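Local coordinates for protein SusD homolog (Bacteroides thetaiotaomicron, PDB 3EHM) that probably binds mucin O-glycans during their utilization by a human gut bacterium, as a SusD-family outer membrane lipoprotein, at residues I37-P42 / M254-S259; G414-K419 / L434-T439. One frame throughout, in Å; residues are numbered along the deposited sequence.

Contacts 1 and 2 lie on opposite sides of the chain's centre, 35 Å apart between centres and about 17 Å between nearest atoms, and share no element of this largely helical SusD-like fold. Both are mainly buried, although contact 1 reaches the surface at Pro-42 and Pro-255. Contact 1 joins loops more than two hundred residues apart, the one after helix 23-36 and the one before helix 261-266, through apolar side chains and backbone polar groups. Contact 2 is local: a loop folds back on helix 429-445, which follows it, and the chemistry is polar, centred on a lysine ammonium that gathers loop oxygens.

Contact 1 (I37-P42 / M254-S259); sequences IPIGSP and MPLLNS
Ile-39 faces the loop 254-259, and the two meet as irregular, extended loops of the SusD-like fold, one following helix 23-36 and the other leading into helix 261-266. With CG1 anti to the backbone N (chi1 -171°), the longer branch of Ile-39 reaches across the contact. Its CB lies 3.6 Å from Ser-259 OG, CG1 rests 3.6 Å from Leu-257 O, and the terminal CD1 arrives 4.0 Å from Asn-258 CA while also meeting Leu-256 CD1. A branched aliphatic chain suits this buried place, because it fills the space along the opposing backbone and also touches Leu-339 of strand 339-342. Cut back to an alanine, the residue would lose CG1 and CD1, which is likely to open a gap beside Leu-256 CD1 and Asn-258 CA.

The other leucine methyl, Leu-256 CD2, sits 3.5 Å from Gly-40 C. Farther along, Pro-42 lays its ring against the opposing chain, with CG 4.0 Å from Leu-257 CB and CD near Pro-255 CB; such a compact apolar ring fits the more open end. A water accepts from Gly-40 N and lies close enough to Leu-257 O to donate to it. Ser-259 OG approaches Pro-38 O, though the modelled separation is doubtfully short. Next to this water, Leu-257 N donates to Gly-40 O over 2.9 Å, with an almost straight N-H...O angle of 170°.

Contact 2 (G414-K419 / L434-T439); sequences GNTSPK and LQKIIT
Lys-436 and Thr-416 run across one another at a slant, and Lys-436 NZ donates a hydrogen bond to Thr-416 OG1 (2.8 Å). The lysine chain is extended as far as CE and then bends (chi4 -66°), which turns the ammonium into the curve of the loop. There NZ also donates to Ser-417 O at 2.9 Å and Lys-419 O at 2.8 Å; it stands above the carbonyl plane of the first and tilted from that of the second. Asp-422 O is a further acceptor. Lysine suits the place because its long stem spans from helix to loop, its three N-H groups shared among four oxygens. Glu-432, hydrogen-bonded to Thr-416 OG1, probably steadies this hydroxyl.

Gln-435 meets Thr-416 from the opposite direction, its amide lying against the other side-chain atoms of the threonine: OE1 is 3.6 Å from CG2. A water donates both to this OE1 and to Gly-414 O. One turn on, Thr-439 OG1 returns to Gln-435 O, 2.7 Å away, reaching it from the opposite face to Thr-439 N. A helix lysine thus gathers carbonyls and a hydroxyl of the preceding loop, fixing it to helix 429-445 of the helical SusD-like fold.

Contact 1 (I37-P42 / M254-S259)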
loop_
_atom_site.group_PDB
_atom_site.type_symbol
_atom_site.label_atom_id
_atom_site.label_comp_id
_atom_site.label_asym_id
_atom_site.label_seq_id
_atom_site.Cartn_x
_atom_site.Cartn_y
_atom_site.Cartn_z
ATOM N N ILE A 37 -1.476 3.517 -9.371
ATOM C CA ILE A 37 -2.538 2.879 -8.607
ATOM C C ILE A 37 -3.699 3.076 -9.578
ATOM O O ILE A 37 -4.124 4.207 -9.815
ATOM C CB ILE A 37 -2.827 3.602 -7.281
ATOM C CG1 ILE A 37 -1.589 3.562 -6.379
ATOM C CG2 ILE A 37 -3.994 2.924 -6.575
ATOM C CD1 ILE A 37 -1.806 4.177 -5.007
ATOM N N PRO A 38 -4.218 1.977 -10.151
ATOM C CA PRO A 38 -5.317 1.956 -11.126
ATOM C C PRO A 38 -6.484 2.907 -10.926
ATOM O O PRO A 38 -7.214 2.808 -9.948
ATOM C CB PRO A 38 -5.777 0.498 -11.110
ATOM C CG PRO A 38 -4.566 -0.247 -10.690
ATOM C CD PRO A 38 -3.991 0.622 -9.616
ATOM N N ILE A 39 -6.656 3.810 -11.887
ATOM C CA ILE A 39 -7.750 4.771 -11.886
ATOM C C ILE A 39 -7.865 5.300 -13.310
ATOM O O ILE A 39 -6.872 5.349 -14.039
ATOM C CB ILE A 39 -7.497 5.941 -10.913
ATOM C CG1 ILE A 39 -8.765 6.793 -10.801
ATOM C CG2 ILE A 39 -6.330 6.783 -11.396
ATOM C CD1 ILE A 39 -8.739 7.786 -9.655
ATOM N N GLY A 40 -9.067 5.685 -13.716
ATOM C CA GLY A 40 -9.227 6.175 -15.071
ATOM C C GLY A 40 -10.420 7.072 -15.296
ATOM O O GLY A 40 -11.188 7.361 -14.377
ATOM N N SER A 41 -10.555 7.516 -16.542
ATOM C CA SER A 41 -11.638 8.388 -16.974
ATOM C C SER A 41 -13.009 7.788 -16.690
ATOM O O SER A 41 -13.196 6.575 -16.775
ATOM C CB SER A 41 -11.505 8.653 -18.474
ATOM O OG SER A 41 -12.675 9.260 -18.992
ATOM N N PRO A 42 -13.991 8.636 -16.343
ATOM C CA PRO A 42 -15.339 8.132 -16.063
ATOM C C PRO A 42 -15.880 7.351 -17.261
ATOM O O PRO A 42 -16.674 6.422 -17.105
ATOM C CB PRO A 42 -16.137 9.409 -15.809
ATOM C CG PRO A 42 -15.114 10.327 -15.214
ATOM C CD PRO A 42 -13.908 10.087 -16.094
HETATM N N MSE A 254 -7.575 16.042 -16.561
HETATM C CA MSE A 254 -7.956 14.663 -16.827
HETATM C C MSE A 254 -9.074 14.232 -15.893
HETATM O O MSE A 254 -8.832 13.906 -14.732
HETATM C CB MSE A 254 -6.743 13.743 -16.643
HETATM C CG MSE A 254 -7.029 12.248 -16.810
HETATM SE SE MSE A 254 -7.701 11.747 -18.563
HETATM C CE MSE A 254 -6.160 12.245 -19.615
ATOM N N PRO A 255 -10.326 14.255 -16.375
ATOM C CA PRO A 255 -11.425 13.838 -15.502
ATOM C C PRO A 255 -11.217 12.379 -15.110
ATOM O O PRO A 255 -10.790 11.566 -15.932
ATOM C CB PRO A 255 -12.653 14.031 -16.383
ATOM C CG PRO A 255 -12.259 15.210 -17.240
ATOM C CD PRO A 255 -10.839 14.853 -17.620
ATOM N N LEU A 256 -11.507 12.050 -13.856
ATOM C CA LEU A 256 -11.344 10.684 -13.374
ATOM C C LEU A 256 -12.505 10.233 -12.501
ATOM O O LEU A 256 -13.179 11.042 -11.870
ATOM C CB LEU A 256 -10.049 10.553 -12.566
ATOM C CG LEU A 256 -8.714 10.818 -13.267
ATOM C CD1 LEU A 256 -7.600 10.805 -12.233
ATOM C CD2 LEU A 256 -8.466 9.769 -14.338
ATOM N N LEU A 257 -12.725 8.924 -12.480
ATOM C CA LEU A 257 -13.764 8.314 -11.665
ATOM C C LEU A 257 -13.015 7.486 -10.627
ATOM O O LEU A 257 -12.305 6.547 -10.984
ATOM C CB LEU A 257 -14.640 7.390 -12.515
ATOM C CG LEU A 257 -15.720 6.612 -11.756
ATOM C CD1 LEU A 257 -16.719 7.593 -11.142
ATOM C CD2 LEU A 257 -16.425 5.647 -12.705
ATOM N N ASN A 258 -13.150 7.825 -9.350
ATOM C CA ASN A 258 -12.441 7.050 -8.342
ATOM C C ASN A 258 -12.729 5.573 -8.607
ATOM O O ASN A 258 -13.885 5.164 -8.712
ATOM C CB ASN A 258 -12.882 7.437 -6.935
ATOM C CG ASN A 258 -12.063 6.741 -5.873
ATOM O OD1 ASN A 258 -12.231 5.548 -5.629
ATOM N ND2 ASN A 258 -11.149 7.477 -5.253
ATOM N N SER A 259 -11.666 4.789 -8.715
ATOM C CA SER A 259 -11.772 3.372 -9.026
ATOM C C SER A 259 -12.254 2.429 -7.930
ATOM O O SER A 259 -12.365 1.226 -8.161
ATOM C CB SER A 259 -10.436 2.886 -9.593
ATOM O OG SER A 259 -9.355 3.516 -8.925
HETATM O O HOH W 1 -11.719 4.542 -12.627
#

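Contact 2 (G414-K419 / L434-T439)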
loop_
_atom_site.group_PDB
_atom_site.type_symbol
_atom_site.label_atom_id
_atom_site.label_comp_id
_atom_site.label_asym_id
_atom_site.label_seq_id
_atom_site.Cartn_x
_atom_site.Cartn_y
_atom_site.Cartn_z
ATOM N N GLY A 414 -2.545 -9.682 23.512
ATOM C CA GLY A 414 -1.155 -9.286 23.365
ATOM C C GLY A 414 -0.957 -8.065 22.489
ATOM O O GLY A 414 0.162 -7.788 22.053
ATOM N N ASN A 415 -2.034 -7.327 22.241
ATOM C CA ASN A 415 -1.959 -6.143 21.391
ATOM C C ASN A 415 -1.637 -4.889 22.197
ATOM O O ASN A 415 -1.655 -4.907 23.430
ATOM C CB ASN A 415 -3.269 -5.982 20.610
ATOM C CG ASN A 415 -3.038 -5.607 19.151
ATOM O OD1 ASN A 415 -3.720 -6.105 18.249
ATOM N ND2 ASN A 415 -2.081 -4.726 18.916
ATOM N N THR A 416 -1.345 -3.795 21.499
ATOM C CA THR A 416 -0.968 -2.548 22.156
ATOM C C THR A 416 -1.999 -1.424 21.993
ATOM O O THR A 416 -2.948 -1.538 21.216
ATOM C CB THR A 416 0.401 -2.065 21.612
ATOM O OG1 THR A 416 0.887 -0.977 22.402
ATOM C CG2 THR A 416 0.262 -1.610 20.158
ATOM N N SER A 417 -1.788 -0.339 22.733
ATOM C CA SER A 417 -2.671 0.826 22.713
ATOM C C SER A 417 -2.023 2.003 21.977
ATOM O O SER A 417 -0.866 1.927 21.566
ATOM C CB SER A 417 -2.977 1.257 24.143
ATOM O OG SER A 417 -1.797 1.730 24.765
ATOM N N PRO A 418 -2.764 3.114 21.811
ATOM C CA PRO A 418 -2.247 4.302 21.124
ATOM C C PRO A 418 -1.227 5.089 21.945
ATOM O O PRO A 418 -0.281 5.655 21.395
ATOM C CB PRO A 418 -3.505 5.138 20.868
ATOM C CG PRO A 418 -4.620 4.134 20.891
ATOM C CD PRO A 418 -4.213 3.248 22.038
ATOM N N LYS A 419 -1.422 5.130 23.260
ATOM C CA LYS A 419 -0.526 5.894 24.126
ATOM C C LYS A 419 0.900 5.362 24.096
ATOM O O LYS A 419 1.151 4.191 24.368
ATOM C CB LYS A 419 -1.060 5.913 25.562
ATOM C CG LYS A 419 -0.298 6.848 26.483
ATOM C CD LYS A 419 -0.921 6.882 27.870
ATOM C CE LYS A 419 -0.105 7.748 28.816
ATOM N NZ LYS A 419 -0.662 7.686 30.195
ATOM N N LEU A 434 7.816 -0.065 18.271
ATOM C CA LEU A 434 7.746 -0.214 16.819
ATOM C C LEU A 434 6.321 -0.632 16.457
ATOM O O LEU A 434 5.744 -0.149 15.483
ATOM C CB LEU A 434 8.722 -1.284 16.323
ATOM C CG LEU A 434 8.614 -1.616 14.823
ATOM C CD1 LEU A 434 8.987 -0.391 13.995
ATOM C CD2 LEU A 434 9.524 -2.782 14.476
ATOM N N GLN A 435 5.751 -1.532 17.251
ATOM C CA GLN A 435 4.393 -1.997 16.995
ATOM C C GLN A 435 3.410 -0.824 16.981
ATOM O O GLN A 435 2.518 -0.767 16.127
ATOM C CB GLN A 435 3.975 -3.025 18.047
ATOM C CG GLN A 435 2.571 -3.577 17.846
ATOM C CD GLN A 435 2.193 -4.587 18.905
ATOM O OE1 GLN A 435 2.561 -4.443 20.067
ATOM N NE2 GLN A 435 1.440 -5.610 18.512
ATOM N N LYS A 436 3.572 0.102 17.924
ATOM C CA LYS A 436 2.706 1.279 17.995
ATOM C C LYS A 436 2.892 2.124 16.732
ATOM O O LYS A 436 1.918 2.568 16.123
ATOM C CB LYS A 436 3.036 2.132 19.231
ATOM C CG LYS A 436 2.676 1.493 20.578
ATOM C CD LYS A 436 3.098 2.395 21.738
ATOM C CE LYS A 436 2.803 1.762 23.101
ATOM N NZ LYS A 436 1.339 1.597 23.357
ATOM N N ILE A 437 4.147 2.341 16.346
ATOM C CA ILE A 437 4.467 3.126 15.154
ATOM C C ILE A 437 3.831 2.536 13.893
ATOM O O ILE A 437 3.173 3.243 13.135
ATOM C CB ILE A 437 5.997 3.210 14.932
ATOM C CG1 ILE A 437 6.643 4.027 16.051
ATOM C CG2 ILE A 437 6.301 3.841 13.565
ATOM C CD1 ILE A 437 8.163 3.973 16.045
ATOM N N ILE A 438 4.035 1.241 13.673
ATOM C CA ILE A 438 3.492 0.571 12.498
ATOM C C ILE A 438 1.968 0.476 12.522
ATOM O O ILE A 438 1.315 0.588 11.481
ATOM C CB ILE A 438 4.081 -0.851 12.350
ATOM C CG1 ILE A 438 5.608 -0.773 12.276
ATOM C CG2 ILE A 438 3.530 -1.521 11.092
ATOM C CD1 ILE A 438 6.137 0.112 11.151
ATOM N N THR A 439 1.402 0.261 13.707
ATOM C CA THR A 439 -0.046 0.160 13.843
ATOM C C THR A 439 -0.699 1.502 13.508
ATOM O O THR A 439 -1.709 1.554 12.810
ATOM C CB THR A 439 -0.436 -0.270 15.270
ATOM O OG1 THR A 439 0.071 -1.589 15.522
ATOM C CG2 THR A 439 -1.948 -0.277 15.438
HETATM O O HOH W 2 1.828 -5.591 22.319
#